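Local coordinates for capsular polysaccharide export system protein KpsC (PDB 6MGB) that probably acts as a beta-2,4 Kdo transferase of the GT-B class, binding cytidine monophosphate and helping build the glycolipid anchor of Gram-negative capsular polysaccharides, at residues R128-I133 / G253-K258; Q17-K20 / H24-V27; I162-T165 / S170-L173. All coordinates share one frame; numbering follows the deposited sequence.

Contact 1. Residues R128-I133 / G253-K258; sequences RALKLI and GLMLGK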
loop_
_atom_site.group_PDB
_atom_site.type_symbol
_atom_site.label_atom_id
_atom_site.label_comp_id
_atom_site.label_asym_id
_atom_site.label_seq_id
_atom_site.Cartn_x
_atom_site.Cartn_y
_atom_site.Cartn_z
ATOM N N ARG A 128 -2.878 19.978 -0.153
ATOM C CA ARG A 128 -3.896 20.036 0.892
ATOM C C ARG A 128 -4.083 18.677 1.552
ATOM O O ARG A 128 -4.104 18.566 2.784
ATOM C CB ARG A 128 -5.217 20.534 0.302
ATOM C CG ARG A 128 -5.354 22.048 0.264
ATOM C CD ARG A 128 -6.032 22.512 -1.018
ATOM N NE ARG A 128 -7.287 21.809 -1.272
ATOM C CZ ARG A 128 -7.929 21.819 -2.437
ATOM N NH1 ARG A 128 -7.435 22.491 -3.469
ATOM N NH2 ARG A 128 -9.065 21.149 -2.574
ATOM N N ALA A 129 -4.228 17.625 0.744
ATOM C CA ALA A 129 -4.450 16.294 1.298
ATOM C C ALA A 129 -3.247 15.829 2.108
ATOM O O ALA A 129 -3.402 15.230 3.179
ATOM C CB ALA A 129 -4.758 15.306 0.174
ATOM N N LEU A 130 -2.037 16.100 1.615
ATOM C CA LEU A 130 -0.838 15.681 2.332
ATOM C C LEU A 130 -0.744 16.365 3.691
ATOM O O LEU A 130 -0.419 15.724 4.697
ATOM C CB LEU A 130 0.401 15.975 1.486
ATOM C CG LEU A 130 1.760 15.593 2.079
ATOM C CD1 LEU A 130 1.841 14.099 2.372
ATOM C CD2 LEU A 130 2.872 16.012 1.130
ATOM N N LYS A 131 -1.033 17.667 3.745
ATOM C CA LYS A 131 -0.984 18.374 5.020
ATOM C C LYS A 131 -2.000 17.804 6.003
ATOM O O LYS A 131 -1.689 17.606 7.183
ATOM C CB LYS A 131 -1.225 19.869 4.808
ATOM C CG LYS A 131 -1.272 20.666 6.103
ATOM C CD LYS A 131 -1.424 22.157 5.856
ATOM C CE LYS A 131 -1.720 22.896 7.153
ATOM N NZ LYS A 131 -0.729 22.583 8.222
ATOM N N LEU A 132 -3.223 17.537 5.538
ATOM C CA LEU A 132 -4.244 16.981 6.420
ATOM C C LEU A 132 -3.821 15.621 6.964
ATOM O O LEU A 132 -4.006 15.333 8.152
ATOM C CB LEU A 132 -5.576 16.873 5.676
ATOM C CG LEU A 132 -6.339 18.183 5.451
ATOM C CD1 LEU A 132 -7.442 17.990 4.423
ATOM C CD2 LEU A 132 -6.922 18.705 6.758
ATOM N N ILE A 133 -3.248 14.772 6.109
ATOM C CA ILE A 133 -2.822 13.445 6.547
ATOM C C ILE A 133 -1.709 13.557 7.581
ATOM O O ILE A 133 -1.696 12.830 8.582
ATOM C CB ILE A 133 -2.395 12.599 5.334
ATOM C CG1 ILE A 133 -3.627 12.220 4.507
ATOM C CG2 ILE A 133 -1.643 11.347 5.775
ATOM C CD1 ILE A 133 -3.308 11.629 3.149
ATOM N N GLY A 253 6.494 6.843 5.840
ATOM C CA GLY A 253 7.682 7.535 6.312
ATOM C C GLY A 253 8.191 8.557 5.314
ATOM O O GLY A 253 8.589 9.664 5.690
ATOM N N LEU A 254 8.183 8.205 4.026
ATOM C CA LEU A 254 8.595 9.152 2.994
ATOM C C LEU A 254 7.712 10.395 3.011
ATOM O O LEU A 254 8.202 11.518 2.846
ATOM C CB LEU A 254 8.546 8.475 1.623
ATOM C CG LEU A 254 9.468 9.004 0.522
ATOM C CD1 LEU A 254 10.930 8.780 0.871
ATOM C CD2 LEU A 254 9.132 8.331 -0.799
ATOM N N MET A 255 6.405 10.211 3.217
ATOM C CA MET A 255 5.490 11.346 3.274
ATOM C C MET A 255 5.832 12.291 4.417
ATOM O O MET A 255 5.504 13.482 4.354
ATOM C CB MET A 255 4.052 10.844 3.406
ATOM C CG MET A 255 3.523 10.175 2.143
ATOM S SD MET A 255 2.041 9.180 2.420
ATOM C CE MET A 255 0.931 10.402 3.116
ATOM N N LEU A 256 6.483 11.788 5.464
ATOM C CA LEU A 256 6.922 12.614 6.580
ATOM C C LEU A 256 8.350 13.121 6.407
ATOM O O LEU A 256 8.905 13.705 7.343
ATOM C CB LEU A 256 6.804 11.832 7.893
ATOM C CG LEU A 256 5.402 11.332 8.259
ATOM C CD1 LEU A 256 5.461 10.441 9.489
ATOM C CD2 LEU A 256 4.448 12.494 8.491
ATOM N N GLY A 257 8.952 12.914 5.238
ATOM C CA GLY A 257 10.282 13.428 4.973
ATOM C C GLY A 257 11.417 12.623 5.561
ATOM O O GLY A 257 12.533 13.139 5.674
ATOM N N LYS A 258 11.175 11.373 5.939
ATOM C CA LYS A 258 12.225 10.541 6.504
ATOM C C LYS A 258 13.106 9.961 5.400
ATOM O O LYS A 258 12.723 9.895 4.229
ATOM C CB LYS A 258 11.619 9.408 7.333
ATOM C CG LYS A 258 10.617 9.874 8.381
ATOM C CD LYS A 258 11.244 10.860 9.356
ATOM C CE LYS A 258 10.247 11.331 10.400
ATOM N NZ LYS A 258 10.852 12.318 11.337
#
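Met255 reaches from the end of helix 248-255 to helix 120-135, where its methyl carbon meets Leu130 and Ile133. These apolar encounters make up the whole side-chain contact and illustrate how one long, flexible residue can bridge two helices whose backbones stay well apart: the nearest pair of CA atoms, Leu130 and Met255, is separated by 7.7 Å. Met255 CE is 3.9 Å from Leu130 CD1 and 3.8 Å from Ile133 CG2, so the one methyl touches two side chains that are three positions apart on the opposing helix. The thioether makes this possible by running extended as far as SD and then bending at chi3 (58°), which turns CE onto the Ile133 branch. Leu130 reaches across because its CG lies opposite the backbone N (chi1 -180°); its CD1 also passes 4.1 Å from Met255 CB, the two side chains crossing at a slant.

No hydrogen bond crosses between the segments; within 253-258 a Schellman motif ends the helix. Lys258 N donates to Gly253 O at 3.1 Å, and Gly257 N to Leu254 O at 2.9 Å, with Gly257 at positive phi. Gly253 O also accepts from Leu256 N, the two donors arriving from opposite faces of its plane. The carbonyl of Met255 is taken by the guanidinium of Arg134, a polar tie to helix 120-135 beside the apolar one.

Phe293 of helix 289-299 packs on Leu130, Ile133 and Met255 alike, making the cluster a three-helix junction. Helix 314-322 covers a different part of helix 120-135, at Ala129 and Leu132, while helix 248-255, whose Gln248 and Glu252 bind CMP, leads on into strand 259-262 of the parallel sheet.

Contact 2. Residues Q17-K20 / H24-V27; sequences QILK and HLEV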
loop_
_atom_site.group_PDB
_atom_site.type_symbol
_atom_site.label_atom_id
_atom_site.label_comp_id
_atom_site.label_asym_id
_atom_site.label_seq_id
_atom_site.Cartn_x
_atom_site.Cartn_y
_atom_site.Cartn_z
ATOM N N GLN A 17 -16.166 -14.010 -2.376
ATOM C CA GLN A 17 -15.615 -13.321 -1.218
ATOM C C GLN A 17 -15.363 -11.844 -1.488
ATOM O O GLN A 17 -15.352 -11.050 -0.541
ATOM C CB GLN A 17 -14.323 -14.008 -0.768
ATOM C CG GLN A 17 -14.530 -15.430 -0.259
ATOM C CD GLN A 17 -15.544 -15.510 0.869
ATOM O OE1 GLN A 17 -16.539 -16.229 0.775
ATOM N NE2 GLN A 17 -15.295 -14.770 1.943
ATOM N N ILE A 18 -15.178 -11.447 -2.749
ATOM C CA ILE A 18 -14.948 -10.035 -3.047
ATOM C C ILE A 18 -16.170 -9.211 -2.661
ATOM O O ILE A 18 -16.074 -8.242 -1.898
ATOM C CB ILE A 18 -14.588 -9.840 -4.531
ATOM C CG1 ILE A 18 -13.387 -10.713 -4.914
ATOM C CG2 ILE A 18 -14.290 -8.366 -4.805
ATOM C CD1 ILE A 18 -12.939 -10.568 -6.361
ATOM N N LEU A 19 -17.341 -9.587 -3.180
ATOM C CA LEU A 19 -18.554 -8.837 -2.874
ATOM C C LEU A 19 -18.921 -8.949 -1.402
ATOM O O LEU A 19 -19.551 -8.040 -0.850
ATOM C CB LEU A 19 -19.707 -9.328 -3.751
ATOM C CG LEU A 19 -21.021 -8.546 -3.676
ATOM C CD1 LEU A 19 -20.809 -7.061 -3.948
ATOM C CD2 LEU A 19 -22.025 -9.120 -4.664
ATOM N N LYS A 20 -18.538 -10.049 -0.750
ATOM C CA LYS A 20 -18.779 -10.186 0.683
ATOM C C LYS A 20 -17.990 -9.149 1.470
ATOM O O LYS A 20 -18.545 -8.435 2.314
ATOM C CB LYS A 20 -18.410 -11.594 1.145
ATOM C CG LYS A 20 -19.551 -12.601 1.085
ATOM C CD LYS A 20 -19.294 -13.818 1.975
ATOM C CE LYS A 20 -19.232 -13.448 3.457
ATOM N NZ LYS A 20 -18.998 -14.624 4.333
ATOM N N HIS A 24 -19.935 -2.458 -1.440
ATOM C CA HIS A 24 -20.003 -1.397 -2.437
ATOM C C HIS A 24 -19.102 -1.660 -3.641
ATOM O O HIS A 24 -18.706 -0.709 -4.326
ATOM C CB HIS A 24 -19.639 -0.053 -1.799
ATOM C CG HIS A 24 -20.699 0.497 -0.895
ATOM N ND1 HIS A 24 -20.439 1.463 0.052
ATOM C CD2 HIS A 24 -22.022 0.221 -0.799
ATOM C CE1 HIS A 24 -21.554 1.757 0.696
ATOM N NE2 HIS A 24 -22.529 1.018 0.198
ATOM N N LEU A 25 -18.779 -2.925 -3.914
ATOM C CA LEU A 25 -17.854 -3.252 -4.995
ATOM C C LEU A 25 -18.274 -2.596 -6.305
ATOM O O LEU A 25 -17.462 -1.957 -6.982
ATOM C CB LEU A 25 -17.767 -4.770 -5.156
ATOM C CG LEU A 25 -16.949 -5.282 -6.344
ATOM C CD1 LEU A 25 -15.473 -4.969 -6.158
ATOM C CD2 LEU A 25 -17.171 -6.773 -6.532
ATOM N N GLU A 26 -19.546 -2.746 -6.681
ATOM C CA GLU A 26 -19.992 -2.227 -7.971
ATOM C C GLU A 26 -19.899 -0.710 -8.032
ATOM O O GLU A 26 -19.728 -0.143 -9.118
ATOM C CB GLU A 26 -21.423 -2.678 -8.257
ATOM C CG GLU A 26 -21.545 -4.165 -8.515
ATOM C CD GLU A 26 -22.907 -4.542 -9.067
ATOM O OE1 GLU A 26 -23.809 -3.683 -9.036
ATOM O OE2 GLU A 26 -23.065 -5.678 -9.560
ATOM N N VAL A 27 -20.021 -0.033 -6.888
ATOM C CA VAL A 27 -19.827 1.412 -6.868
ATOM C C VAL A 27 -18.374 1.752 -7.171
ATOM O O VAL A 27 -18.086 2.664 -7.954
ATOM C CB VAL A 27 -20.280 1.992 -5.514
ATOM C CG1 VAL A 27 -20.002 3.489 -5.446
ATOM C CG2 VAL A 27 -21.761 1.717 -5.285
#
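Leu25 meets Ile18 and Leu19 where two very short helices, 17-21 and 25-29, fold against each other around a brief turn. The closer half of this contact belongs to Ile18. Its CG2 methyl rests against the forked end of the leucine, 3.7 Å from Leu25 CD2 and 3.8 Å from Leu25 CD1, so a single branch engages both prongs at nearly equal distance. Both partners are buried. The leucine fork is brought there by a first torsion that sets CG opposite the backbone N (chi1 174°), on a CA-CB bond already directed at helix 17-21.

Leu19 provides the looser half. Its CD1 comes up to the stem of the same residue, 4.0 Å from Leu25 CB, and the side chain as a whole is exposed, closing the outer margin of the contact. Yet the backbones come nearest here, Leu19 CA lying 6.0 Å from Leu25 CA. At the start of the second helix, His24 occupies the N-cap position and its CA-CB bond points away from helix 17-21; the bond from Val27 N to His24 O is weak. Glu26 is anchored to what follows, its OE2 accepting from Val33 N at the start of strand 33-35.

Strands 11-13 and 33-35, parallel neighbours in the mixed sheet, are thus joined by a beta-alpha-beta crossover whose helical part is split in two. With no hydrogen bond or salt bridge between the segments, the contact depends on shape and on the removal of aliphatic surface from water, a nondirectional chemistry, closest at buried Ile18 and continued by the exposed Leu19.

Contact 3. Residues I162-T165 / S170-L173; sequences IDQT and SVRL. With C5P (cytidine-5'-monophosphate), chain D.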
loop_
_atom_site.group_PDB
_atom_site.type_symbol
_atom_site.label_atom_id
_atom_site.label_comp_id
_atom_site.label_asym_id
_atom_site.label_seq_id
_atom_site.Cartn_x
_atom_site.Cartn_y
_atom_site.Cartn_z
ATOM N N ILE A 162 11.139 -1.923 9.633
ATOM C CA ILE A 162 9.726 -2.234 9.442
ATOM C C ILE A 162 9.602 -3.720 9.132
ATOM O O ILE A 162 10.202 -4.217 8.174
ATOM C CB ILE A 162 9.111 -1.379 8.322
ATOM C CG1 ILE A 162 9.226 0.109 8.669
ATOM C CG2 ILE A 162 7.647 -1.768 8.089
ATOM C CD1 ILE A 162 8.805 1.043 7.554
ATOM N N ASP A 163 8.820 -4.429 9.942
ATOM C CA ASP A 163 8.534 -5.831 9.678
ATOM C C ASP A 163 7.236 -5.940 8.886
ATOM O O ASP A 163 6.402 -5.032 8.887
ATOM C CB ASP A 163 8.430 -6.624 10.985
ATOM C CG ASP A 163 8.571 -8.124 10.773
ATOM O OD1 ASP A 163 9.069 -8.536 9.705
ATOM O OD2 ASP A 163 8.185 -8.897 11.677
ATOM N N GLN A 164 7.075 -7.068 8.198
ATOM C CA GLN A 164 5.910 -7.306 7.358
ATOM C C GLN A 164 5.313 -8.666 7.696
ATOM O O GLN A 164 5.841 -9.416 8.526
ATOM C CB GLN A 164 6.285 -7.203 5.875
ATOM C CG GLN A 164 6.553 -5.775 5.435
ATOM C CD GLN A 164 7.172 -5.690 4.056
ATOM O OE1 GLN A 164 8.331 -5.302 3.905
ATOM N NE2 GLN A 164 6.399 -6.048 3.038
ATOM N N THR A 165 4.187 -8.976 7.057
ATOM C CA THR A 165 3.479 -10.225 7.298
ATOM C C THR A 165 3.979 -11.298 6.345
ATOM O O THR A 165 4.189 -11.042 5.156
ATOM C CB THR A 165 1.970 -10.047 7.115
ATOM O OG1 THR A 165 1.687 -9.732 5.746
ATOM C CG2 THR A 165 1.443 -8.936 8.009
ATOM N N SER A 170 3.996 -8.378 -1.883
ATOM C CA SER A 170 4.837 -7.247 -2.256
ATOM C C SER A 170 6.318 -7.520 -2.026
ATOM O O SER A 170 7.156 -6.772 -2.542
ATOM C CB SER A 170 4.417 -5.997 -1.482
ATOM O OG SER A 170 4.809 -6.077 -0.122
ATOM N N VAL A 171 6.659 -8.564 -1.271
ATOM C CA VAL A 171 8.062 -8.902 -1.052
ATOM C C VAL A 171 8.658 -9.526 -2.308
ATOM O O VAL A 171 9.568 -8.967 -2.930
ATOM C CB VAL A 171 8.204 -9.832 0.165
ATOM C CG1 VAL A 171 9.633 -10.346 0.296
ATOM C CG2 VAL A 171 7.788 -9.100 1.431
ATOM N N ARG A 172 8.148 -10.695 -2.706
ATOM C CA ARG A 172 8.736 -11.392 -3.847
ATOM C C ARG A 172 8.424 -10.682 -5.157
ATOM O O ARG A 172 9.267 -10.643 -6.059
ATOM C CB ARG A 172 8.266 -12.845 -3.881
ATOM C CG ARG A 172 9.013 -13.725 -2.890
ATOM C CD ARG A 172 8.732 -15.204 -3.086
ATOM N NE ARG A 172 9.605 -16.029 -2.249
ATOM C CZ ARG A 172 10.725 -16.622 -2.660
ATOM N NH1 ARG A 172 11.138 -16.513 -3.916
ATOM N NH2 ARG A 172 11.440 -17.342 -1.804
ATOM N N LEU A 173 7.230 -10.102 -5.286
ATOM C CA LEU A 173 6.970 -9.284 -6.463
ATOM C C LEU A 173 7.668 -7.932 -6.390
ATOM O O LEU A 173 7.698 -7.217 -7.397
ATOM C CB LEU A 173 5.465 -9.098 -6.664
ATOM C CG LEU A 173 4.709 -10.338 -7.150
ATOM C CD1 LEU A 173 3.225 -10.062 -7.350
ATOM C CD2 LEU A 173 5.311 -10.840 -8.453
HETATM O O3P C5P D . 2.346 -2.794 3.294
HETATM P P C5P D . 2.074 -3.354 4.672
HETATM O O1P C5P D . 3.379 -3.889 5.252
HETATM O O2P C5P D . 1.003 -4.417 4.820
HETATM O "O5'" C5P D . 1.650 -2.106 5.563
HETATM C "C5'" C5P D . 0.312 -1.633 5.590
HETATM C "C4'" C5P D . 0.158 -0.533 6.608
HETATM O "O4'" C5P D . 0.210 -1.107 7.940
HETATM C "C3'" C5P D . 1.264 0.514 6.608
HETATM O "O3'" C5P D . 1.051 1.533 5.646
HETATM C "C2'" C5P D . 1.250 1.027 8.043
HETATM O "O2'" C5P D . 0.225 1.992 8.235
HETATM C "C1'" C5P D . 0.890 -0.239 8.822
HETATM N N1 C5P D . 2.094 -0.940 9.330
HETATM C C2 C5P D . 2.507 -0.796 10.762
HETATM N N3 C5P D . 3.731 -1.513 11.266
HETATM C C4 C5P D . 4.518 -2.354 10.370
HETATM C C5 C5P D . 4.107 -2.496 8.944
HETATM C C6 C5P D . 2.884 -1.780 8.442
HETATM O O2 C5P D . 1.873 -0.117 11.493
HETATM N N4 C5P D . 5.707 -3.047 10.858
#
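In the CMP pocket of this GT-B protein, the loop that follows strand 158-162 of the parallel sheet lies against the short, weakly bonded helical turn 169-172, and Gln164 makes the contact by reaching toward Ser170 and Val171. Its amide nitrogen does the touching: Gln164 NE2 lies 3.7 Å from Val171 CG2, a polar atom against a methyl, and 3.5 Å from Ser170 OG, an approach that is not a hydrogen bond. What fixes both polar ends is a pair of second-shell residues. Gln164 NE2 donates to Asp168 OD2 and to Ser246 OG, and Ser170 OG is bonded to that same Ser246 hydroxyl, so the two side chains are joined through a common partner. Phe181 of helix 180-191 packs on both Gln164 and Val171. The glutamine spans the distance because its chain is extended beyond CG (chi2 169°), and that CG passes 3.7 Å from O1P of the nucleotide.

On the pocket side, Asp163 shows how a carboxylate can shape a binding loop while the backbone meets the ligand. Its OD1 accepts a weak bond from Gln164 N and an ordinary one from Leu214 N, and OD2 accepts from Ala215 N, tying the loop to the 214-215 backbone. Ile162 places its CG2 methyl near the amino end of the cytosine, 3.6 Å from N4 of CMP. CMP is also hydrogen-bonded to Ser247, Gln248, Glu252, His202 and Lys200. From this loop the base is met by a backbone carbonyl: N4 of the cytosine donates to Asp163 O at 2.9 Å, with an angle of 152° at the hydrogen.

Contact 2 stands apart, in the connection between two strands of the mixed sheet, with its centre 19 Å from that of the chain and one of its three touching residues exposed. The touching residues of contacts 1 and 3 are all buried; contact 3 lies in the nucleotide pocket, and contact 1 joins a CMP-binding helix to helix 120-135. Contact 3 lies within the chain loop that contact 1 closes, and although their centres are 22 Å apart their nearest atoms come to about 6 Å. Chemistry follows place: a methionine methyl on leucine and isoleucine in contact 1, branched aliphatic groups alone in contact 2, and in contact 3 an amide and a hydroxyl held through Asp168 and Ser246, while the Asp163 carbonyl bonds the ligand.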